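Local coordinates for teichoic acid biosynthesis protein F (Staphylococcus epidermidis, PDB 3L7I) that takes part in teichoic acid biosynthesis, a cell-wall pathway, and is built around a GT-B-type fold of two parallel-sheet domains, at residues 313-316 with 317-320; 322-325 with 326-329; 510-513 with 514-517; 607-610 with 611-615. All coordinates share one frame; numbering follows the deposited sequence.

Contact 1 of 4, residues 313-316 with 317-320; sequences AFKV and NQFR. With SO4 (sulfate ion), chain E.
K315 and V316 offer their carbonyl oxygens to the next turn: F319 N bonds to K315 O at 3.2 Å, and R320 N bonds to V316 O at 3.0 Å. V316 O also has apolar company, for R320 CG passes 3.5 Å from it as the arginine chain starts outward. On another side of the turn K315 and Q318 run alongside each other in the same direction, with K315 CE 4.0 Å from Q318 CG, a contact of aliphatic portions. N317 reaches along the helix surface to R320, whose NH2 donates to N317 OD1 at 2.9 Å from above the amide carbonyl plane, 42° out of it. This is the first turn of helix 316-331, with K315 in the N-cap position and the chain before it extended. The other terminal nitrogen of the guanidinium, R320 NH1, donates to O4 of a sulfate ion at 3.0 Å, and that oxygen lies at the edge of the group, near its plane. With amide and sulfate each taking one nitrogen, rotation of the guanidinium is restrained from two directions. K327 and R333 of the third subunit bind the same sulfate. F319 holds its ring away from the turn, CG anti to the backbone N (chi1 177°), where F314 of the second subunit meets it edge-to-face and V330 of the third and fourth subunits packs on it.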
loop_
_atom_site.group_PDB
_atom_site.type_symbol
_atom_site.label_atom_id
_atom_site.label_comp_id
_atom_site.label_asym_id
_atom_site.label_seq_id
_atom_site.Cartn_x
_atom_site.Cartn_y
_atom_site.Cartn_z
ATOM N N ALA A 313 -0.591 12.655 12.860
ATOM C CA ALA A 313 0.422 13.617 12.436
ATOM C C ALA A 313 0.490 13.751 10.912
ATOM O O ALA A 313 1.287 14.529 10.395
ATOM C CB ALA A 313 1.813 13.241 13.017
ATOM N N PHE A 314 -0.351 13.001 10.202
ATOM C CA PHE A 314 -0.293 12.968 8.750
ATOM C C PHE A 314 -1.582 13.453 8.085
ATOM O O PHE A 314 -2.622 12.805 8.180
ATOM C CB PHE A 314 0.118 11.574 8.279
ATOM C CG PHE A 314 1.522 11.188 8.708
ATOM C CD1 PHE A 314 1.798 10.833 10.031
ATOM C CD2 PHE A 314 2.580 11.209 7.799
ATOM C CE1 PHE A 314 3.105 10.498 10.434
ATOM C CE2 PHE A 314 3.885 10.871 8.197
ATOM C CZ PHE A 314 4.145 10.514 9.510
ATOM N N LYS A 315 -1.508 14.615 7.440
ATOM C CA LYS A 315 -2.651 15.225 6.748
ATOM C C LYS A 315 -3.200 14.366 5.593
ATOM O O LYS A 315 -2.432 13.749 4.853
ATOM C CB LYS A 315 -2.246 16.598 6.203
ATOM C CG LYS A 315 -2.162 17.718 7.237
ATOM C CD LYS A 315 -1.296 18.868 6.708
ATOM C CE LYS A 315 -1.376 18.988 5.151
ATOM N NZ LYS A 315 -0.590 20.118 4.497
ATOM N N VAL A 316 -4.523 14.352 5.422
ATOM C CA VAL A 316 -5.137 13.565 4.346
ATOM C C VAL A 316 -4.832 14.114 2.941
ATOM O O VAL A 316 -4.597 13.354 2.002
ATOM C CB VAL A 316 -6.695 13.352 4.501
ATOM C CG1 VAL A 316 -7.152 13.490 5.959
ATOM C CG2 VAL A 316 -7.455 14.270 3.579
ATOM N N ASN A 317 -4.813 15.421 2.768
ATOM C CA ASN A 317 -4.483 15.897 1.434
ATOM C C ASN A 317 -3.063 15.529 0.933
ATOM O O ASN A 317 -2.874 15.264 -0.263
ATOM C CB ASN A 317 -4.762 17.387 1.306
ATOM C CG ASN A 317 -6.232 17.680 1.133
ATOM O OD1 ASN A 317 -7.059 16.770 1.026
ATOM N ND2 ASN A 317 -6.570 18.959 1.099
ATOM N N GLN A 318 -2.071 15.511 1.830
ATOM C CA GLN A 318 -0.723 15.076 1.447
ATOM C C GLN A 318 -0.702 13.577 1.186
ATOM O O GLN A 318 -0.045 13.111 0.259
ATOM C CB GLN A 318 0.320 15.431 2.512
ATOM C CG GLN A 318 0.781 16.878 2.469
ATOM C CD GLN A 318 1.500 17.249 1.166
ATOM O OE1 GLN A 318 2.578 16.722 0.862
ATOM N NE2 GLN A 318 0.905 18.176 0.394
ATOM N N PHE A 319 -1.427 12.827 2.010
ATOM C CA PHE A 319 -1.450 11.378 1.894
ATOM C C PHE A 319 -2.013 10.952 0.548
ATOM O O PHE A 319 -1.565 9.962 -0.042
ATOM C CB PHE A 319 -2.266 10.764 3.010
ATOM C CG PHE A 319 -2.385 9.283 2.909
ATOM C CD1 PHE A 319 -1.296 8.468 3.159
ATOM C CD2 PHE A 319 -3.588 8.695 2.565
ATOM C CE1 PHE A 319 -1.404 7.087 3.077
ATOM C CE2 PHE A 319 -3.711 7.319 2.484
ATOM C CZ PHE A 319 -2.619 6.511 2.740
ATOM N N ARG A 320 -2.998 11.704 0.066
ATOM C CA ARG A 320 -3.561 11.460 -1.258
ATOM C C ARG A 320 -2.539 11.727 -2.365
ATOM O O ARG A 320 -2.337 10.898 -3.247
ATOM C CB ARG A 320 -4.815 12.304 -1.473
ATOM C CG ARG A 320 -6.040 11.737 -0.806
ATOM C CD ARG A 320 -7.272 12.284 -1.456
ATOM N NE ARG A 320 -7.658 13.600 -0.946
ATOM C CZ ARG A 320 -8.325 14.502 -1.662
ATOM N NH1 ARG A 320 -8.640 14.241 -2.925
ATOM N NH2 ARG A 320 -8.662 15.668 -1.124
HETATM S S SO4 E . -9.046 10.557 -4.122
HETATM O O1 SO4 E . -8.080 9.458 -3.999
HETATM O O2 SO4 E . -10.121 10.144 -5.021
HETATM O O3 SO4 E . -9.621 10.895 -2.825
HETATM O O4 SO4 E . -8.343 11.735 -4.636
#

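Contact 2 of 4, residues 322-325 with 326-329; sequences TLRH and VKNI. With SO4 (sulfate ion), chain F.
H325 turns CG anti to its backbone N (chi1 -173°), on the side of I329 one turn on, although the modelled approach of the two is too close to be trusted; what fixes the imidazole is the bond between ND1 and S339 OG. K327 CG is also anti to the backbone N (chi1 -168°), and a bend at chi3 (54°) takes NZ to a sulfate ion. The frame is the middle of the alpha-helix 316-331, where four successive i to i+4 backbone bonds span the segments, among them N328 N to R324 O at 2.9 Å and I329 N to H325 O at 2.8 Å. On the helix surface the V326 CG2 branch, beside its own backbone N, lies over T322 O. N328 ND2 bonds to the same S339 OG as H325, which ties this helix to the following one, 336-344. Apolar residues face other copies of the protein, L323 meeting V326 of the fourth subunit and K327 of the third. The sulfate is held jointly by R333, by R320 of the third subunit and by K327, whose NZ donates to sulfate O4 at 3.1 Å and more weakly to O3 at 3.3 Å.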
loop_
_atom_site.group_PDB
_atom_site.type_symbol
_atom_site.label_atom_id
_atom_site.label_comp_id
_atom_site.label_asym_id
_atom_site.label_seq_id
_atom_site.Cartn_x
_atom_site.Cartn_y
_atom_site.Cartn_z
ATOM N N THR A 322 0.549 11.742 -1.918
ATOM C CA THR A 322 1.670 10.859 -1.671
ATOM C C THR A 322 1.449 9.523 -2.370
ATOM O O THR A 322 2.349 8.981 -3.027
ATOM C CB THR A 322 1.868 10.666 -0.146
ATOM O OG1 THR A 322 2.677 11.737 0.356
ATOM C CG2 THR A 322 2.523 9.320 0.174
ATOM N N LEU A 323 0.239 8.993 -2.217
ATOM C CA LEU A 323 -0.082 7.745 -2.865
ATOM C C LEU A 323 -0.025 7.878 -4.383
ATOM O O LEU A 323 0.452 6.972 -5.058
ATOM C CB LEU A 323 -1.433 7.243 -2.406
ATOM C CG LEU A 323 -1.517 5.954 -1.595
ATOM C CD1 LEU A 323 -0.255 5.660 -0.762
ATOM C CD2 LEU A 323 -2.746 6.047 -0.720
ATOM N N ARG A 324 -0.464 9.007 -4.927
ATOM C CA ARG A 324 -0.492 9.132 -6.375
ATOM C C ARG A 324 0.912 9.085 -6.948
ATOM O O ARG A 324 1.180 8.435 -7.963
ATOM C CB ARG A 324 -1.219 10.397 -6.824
ATOM C CG ARG A 324 -1.685 10.318 -8.284
ATOM C CD ARG A 324 -3.011 11.056 -8.503
ATOM N NE ARG A 324 -3.052 12.286 -7.702
ATOM C CZ ARG A 324 -3.976 12.563 -6.779
ATOM N NH1 ARG A 324 -4.975 11.704 -6.556
ATOM N NH2 ARG A 324 -3.911 13.719 -6.097
ATOM N N HIS A 325 1.814 9.770 -6.267
ATOM C CA HIS A 325 3.208 9.823 -6.676
ATOM C C HIS A 325 3.929 8.456 -6.617
ATOM O O HIS A 325 4.789 8.179 -7.466
ATOM C CB HIS A 325 3.946 10.867 -5.854
ATOM C CG HIS A 325 5.342 11.112 -6.315
ATOM N ND1 HIS A 325 5.640 11.510 -7.606
ATOM C CD2 HIS A 325 6.528 11.013 -5.670
ATOM C CE1 HIS A 325 6.947 11.650 -7.725
ATOM N NE2 HIS A 325 7.511 11.354 -6.565
ATOM N N VAL A 326 3.575 7.609 -5.636
ATOM C CA VAL A 326 4.145 6.278 -5.564
ATOM C C VAL A 326 3.714 5.551 -6.804
ATOM O O VAL A 326 4.544 4.969 -7.505
ATOM C CB VAL A 326 3.631 5.473 -4.359
ATOM C CG1 VAL A 326 4.091 3.987 -4.445
ATOM C CG2 VAL A 326 4.064 6.111 -3.042
ATOM N N LYS A 327 2.408 5.591 -7.063
ATOM C CA LYS A 327 1.841 5.014 -8.276
ATOM C C LYS A 327 2.656 5.432 -9.506
ATOM O O LYS A 327 3.208 4.575 -10.191
ATOM C CB LYS A 327 0.348 5.375 -8.431
ATOM C CG LYS A 327 -0.396 4.580 -9.516
ATOM C CD LYS A 327 -1.896 4.783 -9.476
ATOM C CE LYS A 327 -2.289 6.280 -9.531
ATOM N NZ LYS A 327 -3.796 6.549 -9.632
ATOM N N ASN A 328 2.761 6.731 -9.770
ATOM C CA ASN A 328 3.507 7.189 -10.937
ATOM C C ASN A 328 4.985 6.785 -10.964
ATOM O O ASN A 328 5.539 6.477 -12.032
ATOM C CB ASN A 328 3.405 8.697 -11.073
ATOM C CG ASN A 328 2.027 9.145 -11.485
ATOM O OD1 ASN A 328 1.242 8.364 -12.067
ATOM N ND2 ASN A 328 1.705 10.409 -11.179
ATOM N N ILE A 329 5.640 6.803 -9.810
ATOM C CA ILE A 329 7.016 6.354 -9.789
ATOM C C ILE A 329 7.150 4.862 -10.142
ATOM O O ILE A 329 7.941 4.491 -11.000
ATOM C CB ILE A 329 7.746 6.630 -8.455
ATOM C CG1 ILE A 329 8.673 7.830 -8.595
ATOM C CG2 ILE A 329 8.680 5.484 -8.154
ATOM C CD1 ILE A 329 8.020 9.103 -8.444
HETATM S S SO4 F . -4.913 4.220 -12.377
HETATM O O1 SO4 F . -4.355 3.147 -13.187
HETATM O O2 SO4 F . -6.276 4.504 -12.816
HETATM O O3 SO4 F . -4.957 3.779 -10.980
HETATM O O4 SO4 F . -4.062 5.406 -12.543
#

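Contact 3 of 4, residues 510-513 with 514-517; sequences PRND and VLVN
N512 and L515 form the buried part of this turn. L515 N bonds to N512 O at 2.8 Å, approaching from above the carbonyl plane, 47° out of it. The two side chains cross, with L515 CD1 3.8 Å from N512 OD1, while N512 ND2 at the other end of the amide is held by D629. D513 O is gripped by two donors: V516 N at 2.8 Å from above the carbonyl plane, and N517 N at 2.9 Å within it, so the chain passes here from i+3 to i+4 bonding. This is the entry into the short helix 513-517, which follows the last strand of the first parallel sheet, 504-506. In this GT-B-type architecture it packs against helix 609-614 of the second sheet domain, L515 meeting F613 and L614. The buried polar groups of the entry are well supplied: the D513 carboxylate accepts from A706 N and bonds to S707 OG at the start of helix 706-721, and R511 makes salt bridges to D367 and D629. Toward the helix end the packing thins, with V516 partly exposed and N517 exposed. N517 CG stands beside its own backbone N, anti to the carbonyl carbon (chi1 -51°), which folds the amide back along the turn until ND2 is 3.9 Å from D513 CB. Its polar hold lies elsewhere, ND2 bonding to G704 O.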
loop_
_atom_site.group_PDB
_atom_site.type_symbol
_atom_site.label_atom_id
_atom_site.label_comp_id
_atom_site.label_asym_id
_atom_site.label_seq_id
_atom_site.Cartn_x
_atom_site.Cartn_y
_atom_site.Cartn_z
ATOM N N PRO A 510 -1.098 44.453 -25.438
ATOM C CA PRO A 510 0.318 44.738 -25.656
ATOM C C PRO A 510 0.719 44.413 -27.092
ATOM O O PRO A 510 1.561 45.106 -27.673
ATOM C CB PRO A 510 1.002 43.794 -24.662
ATOM C CG PRO A 510 0.042 43.740 -23.531
ATOM C CD PRO A 510 -1.331 43.728 -24.181
ATOM N N ARG A 511 0.105 43.369 -27.653
ATOM C CA ARG A 511 0.430 42.880 -28.988
ATOM C C ARG A 511 0.019 43.900 -30.023
ATOM O O ARG A 511 0.456 43.837 -31.177
ATOM C CB ARG A 511 -0.341 41.602 -29.268
ATOM C CG ARG A 511 -1.812 41.781 -29.019
ATOM C CD ARG A 511 -2.653 41.251 -30.137
ATOM N NE ARG A 511 -3.283 40.002 -29.739
ATOM C CZ ARG A 511 -4.527 39.652 -30.071
ATOM N NH1 ARG A 511 -5.022 38.484 -29.649
ATOM N NH2 ARG A 511 -5.276 40.467 -30.817
ATOM N N ASN A 512 -0.846 44.823 -29.605
ATOM C CA ASN A 512 -1.365 45.861 -30.485
ATOM C C ASN A 512 -0.505 47.123 -30.465
ATOM O O ASN A 512 -0.641 47.975 -31.342
ATOM C CB ASN A 512 -2.822 46.195 -30.139
ATOM C CG ASN A 512 -3.820 45.158 -30.669
ATOM O OD1 ASN A 512 -3.479 44.312 -31.490
ATOM N ND2 ASN A 512 -5.068 45.232 -30.186
ATOM N N ASP A 513 0.393 47.218 -29.483
ATOM C CA ASP A 513 1.264 48.383 -29.303
ATOM C C ASP A 513 1.843 48.865 -30.636
ATOM O O ASP A 513 1.670 50.035 -31.018
ATOM C CB ASP A 513 2.408 48.078 -28.319
ATOM C CG ASP A 513 1.992 48.197 -26.834
ATOM O OD1 ASP A 513 0.849 48.637 -26.547
ATOM O OD2 ASP A 513 2.829 47.852 -25.952
ATOM N N VAL A 514 2.520 47.959 -31.344
ATOM C CA VAL A 514 3.142 48.275 -32.637
ATOM C C VAL A 514 2.183 48.926 -33.653
ATOM O O VAL A 514 2.622 49.703 -34.498
ATOM C CB VAL A 514 3.786 47.014 -33.298
ATOM C CG1 VAL A 514 5.258 46.892 -32.972
ATOM C CG2 VAL A 514 3.038 45.777 -32.890
ATOM N N LEU A 515 0.892 48.587 -33.601
ATOM C CA LEU A 515 -0.061 49.153 -34.551
ATOM C C LEU A 515 -0.221 50.644 -34.268
ATOM O O LEU A 515 -0.477 51.457 -35.159
ATOM C CB LEU A 515 -1.399 48.423 -34.488
ATOM C CG LEU A 515 -1.341 46.911 -34.731
ATOM C CD1 LEU A 515 -2.723 46.327 -34.630
ATOM C CD2 LEU A 515 -0.728 46.560 -36.081
ATOM N N VAL A 516 -0.034 51.007 -33.010
ATOM C CA VAL A 516 -0.143 52.401 -32.610
ATOM C C VAL A 516 1.185 53.168 -32.761
ATOM O O VAL A 516 1.209 54.284 -33.301
ATOM C CB VAL A 516 -0.660 52.505 -31.179
ATOM C CG1 VAL A 516 -0.383 53.881 -30.621
ATOM C CG2 VAL A 516 -2.144 52.183 -31.134
ATOM N N ASN A 517 2.281 52.558 -32.305
ATOM C CA ASN A 517 3.593 53.214 -32.279
ATOM C C ASN A 517 4.462 53.138 -33.545
ATOM O O ASN A 517 5.471 53.841 -33.627
ATOM C CB ASN A 517 4.436 52.647 -31.146
ATOM C CG ASN A 517 3.728 52.657 -29.837
ATOM O OD1 ASN A 517 3.016 53.608 -29.512
ATOM N ND2 ASN A 517 3.917 51.593 -29.057
#

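Contact 4 of 4, residues 607-610 with 611-615; sequences NDVS and ELFLI
D608 and E611 cross at about a right angle, yet their carboxylates are stacked with planes only 21° apart. If both acids are ionised, their charges are kept 4.5 Å apart at D608 OD1 and E611 OE2, and the aliphatic E611 CG comes within 3.6 Å of D608 OD2. Tyrosine hydroxyls take up the remaining oxygens: D608 OD1 bonds to Y371, E611 OE2 to Y524 and E611 OE1 to Y606, which probably eases the crowding of the two acids. D608 OD2 turns to the backbone instead, meeting E611 N at 3.3 Å on its anti side, 34° out of the carboxylate plane, and S610 N in a weak bond at 3.0 Å. D608 is thus the N-cap of helix 609-614, which in the chain connects strand 600-602 to strand 618-621 of the second parallel sheet. Here CG lies anti to the backbone N (chi1 -165°), and the carboxylate faces the helix start. One turn apart on one side of the helix, V609 and F613 meet at a slant, V609 CG2 being 4.2 Å from F613 CZ. The F613 ring also has V609 O above one face, offset toward the rim, while F613 N bonds to that oxygen at 3.1 Å.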
loop_
_atom_site.group_PDB
_atom_site.type_symbol
_atom_site.label_atom_id
_atom_site.label_comp_id
_atom_site.label_asym_id
_atom_site.label_seq_id
_atom_site.Cartn_x
_atom_site.Cartn_y
_atom_site.Cartn_z
ATOM N N ASN A 607 5.557 34.292 -37.771
ATOM C CA ASN A 607 5.533 34.359 -36.301
ATOM C C ASN A 607 4.561 35.400 -35.766
ATOM O O ASN A 607 3.858 35.173 -34.788
ATOM C CB ASN A 607 6.923 34.679 -35.745
ATOM C CG ASN A 607 8.040 33.940 -36.478
ATOM O OD1 ASN A 607 7.783 33.029 -37.275
ATOM N ND2 ASN A 607 9.294 34.330 -36.208
ATOM N N ASP A 608 4.512 36.545 -36.434
ATOM C CA ASP A 608 3.907 37.742 -35.856
ATOM C C ASP A 608 2.798 38.421 -36.707
ATOM O O ASP A 608 3.031 38.983 -37.783
ATOM C CB ASP A 608 5.023 38.725 -35.483
ATOM C CG ASP A 608 4.550 39.810 -34.559
ATOM O OD1 ASP A 608 5.166 39.971 -33.482
ATOM O OD2 ASP A 608 3.555 40.491 -34.912
ATOM N N VAL A 609 1.585 38.392 -36.190
ATOM C CA VAL A 609 0.453 38.767 -36.994
ATOM C C VAL A 609 0.260 40.286 -37.053
ATOM O O VAL A 609 -0.358 40.811 -38.003
ATOM C CB VAL A 609 -0.822 38.061 -36.490
ATOM C CG1 VAL A 609 -1.394 38.801 -35.306
ATOM C CG2 VAL A 609 -1.843 37.993 -37.595
ATOM N N SER A 610 0.782 40.995 -36.056
ATOM C CA SER A 610 0.602 42.448 -36.005
ATOM C C SER A 610 1.454 43.101 -37.078
ATOM O O SER A 610 1.082 44.114 -37.667
ATOM C CB SER A 610 1.005 42.991 -34.643
ATOM O OG SER A 610 1.019 41.944 -33.699
ATOM N N GLU A 611 2.612 42.505 -37.316
ATOM C CA GLU A 611 3.465 42.934 -38.404
ATOM C C GLU A 611 2.758 42.734 -39.737
ATOM O O GLU A 611 2.835 43.590 -40.613
ATOM C CB GLU A 611 4.809 42.200 -38.367
ATOM C CG GLU A 611 5.621 42.525 -37.123
ATOM C CD GLU A 611 6.992 41.911 -37.132
ATOM O OE1 GLU A 611 7.237 41.018 -37.969
ATOM O OE2 GLU A 611 7.830 42.318 -36.297
ATOM N N LEU A 612 2.045 41.626 -39.897
ATOM C CA LEU A 612 1.309 41.438 -41.135
ATOM C C LEU A 612 0.240 42.542 -41.314
ATOM O O LEU A 612 0.021 43.040 -42.430
ATOM C CB LEU A 612 0.730 40.029 -41.239
ATOM C CG LEU A 612 1.776 38.923 -41.423
ATOM C CD1 LEU A 612 1.148 37.520 -41.435
ATOM C CD2 LEU A 612 2.574 39.171 -42.681
ATOM N N PHE A 613 -0.405 42.965 -40.227
ATOM C CA PHE A 613 -1.370 44.059 -40.362
ATOM C C PHE A 613 -0.673 45.327 -40.819
ATOM O O PHE A 613 -1.134 45.992 -41.748
ATOM C CB PHE A 613 -2.135 44.344 -39.059
ATOM C CG PHE A 613 -3.007 43.220 -38.608
ATOM C CD1 PHE A 613 -3.686 42.441 -39.527
ATOM C CD2 PHE A 613 -3.156 42.949 -37.267
ATOM C CE1 PHE A 613 -4.479 41.399 -39.115
ATOM C CE2 PHE A 613 -3.955 41.912 -36.853
ATOM C CZ PHE A 613 -4.619 41.137 -37.776
ATOM N N LEU A 614 0.429 45.663 -40.149
ATOM C CA LEU A 614 1.150 46.911 -40.405
ATOM C C LEU A 614 1.413 47.119 -41.891
ATOM O O LEU A 614 1.249 48.211 -42.411
ATOM C CB LEU A 614 2.474 46.939 -39.653
ATOM C CG LEU A 614 2.421 47.418 -38.207
ATOM C CD1 LEU A 614 3.817 47.760 -37.738
ATOM C CD2 LEU A 614 1.513 48.632 -38.073
ATOM N N ILE A 615 1.810 46.062 -42.586
ATOM C CA ILE A 615 2.080 46.208 -44.002
ATOM C C ILE A 615 0.855 45.964 -44.904
ATOM O O ILE A 615 1.000 45.890 -46.118
ATOM C CB ILE A 615 3.267 45.320 -44.453
ATOM C CG1 ILE A 615 2.868 43.844 -44.415
ATOM C CG2 ILE A 615 4.527 45.628 -43.636
ATOM C CD1 ILE A 615 3.900 42.901 -45.031
#

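How the contacts relate
Contacts 1 and 2 are the start and the following part of helix 316-331, far from the centre of the chain; both meet other subunits, and contact 2 also packs on helix 336-344 of its own chain. Contact 1 is at the surface and contact 2 partly buried; basic side chains from different subunits share sulfate ions around both. Contacts 3 and 4 lie buried where the two sheet-bearing halves meet, untouched by other chains. Each is a helix start, but contact 4 is capped by an aspartate side chain, whereas contact 3 begins through backbone i+3 turns. These two meet directly: R511 O and S610 OG form a probable hydrogen bond (3.2 Å), and L515 CD2 packs on L614 CD2 (3.6 Å).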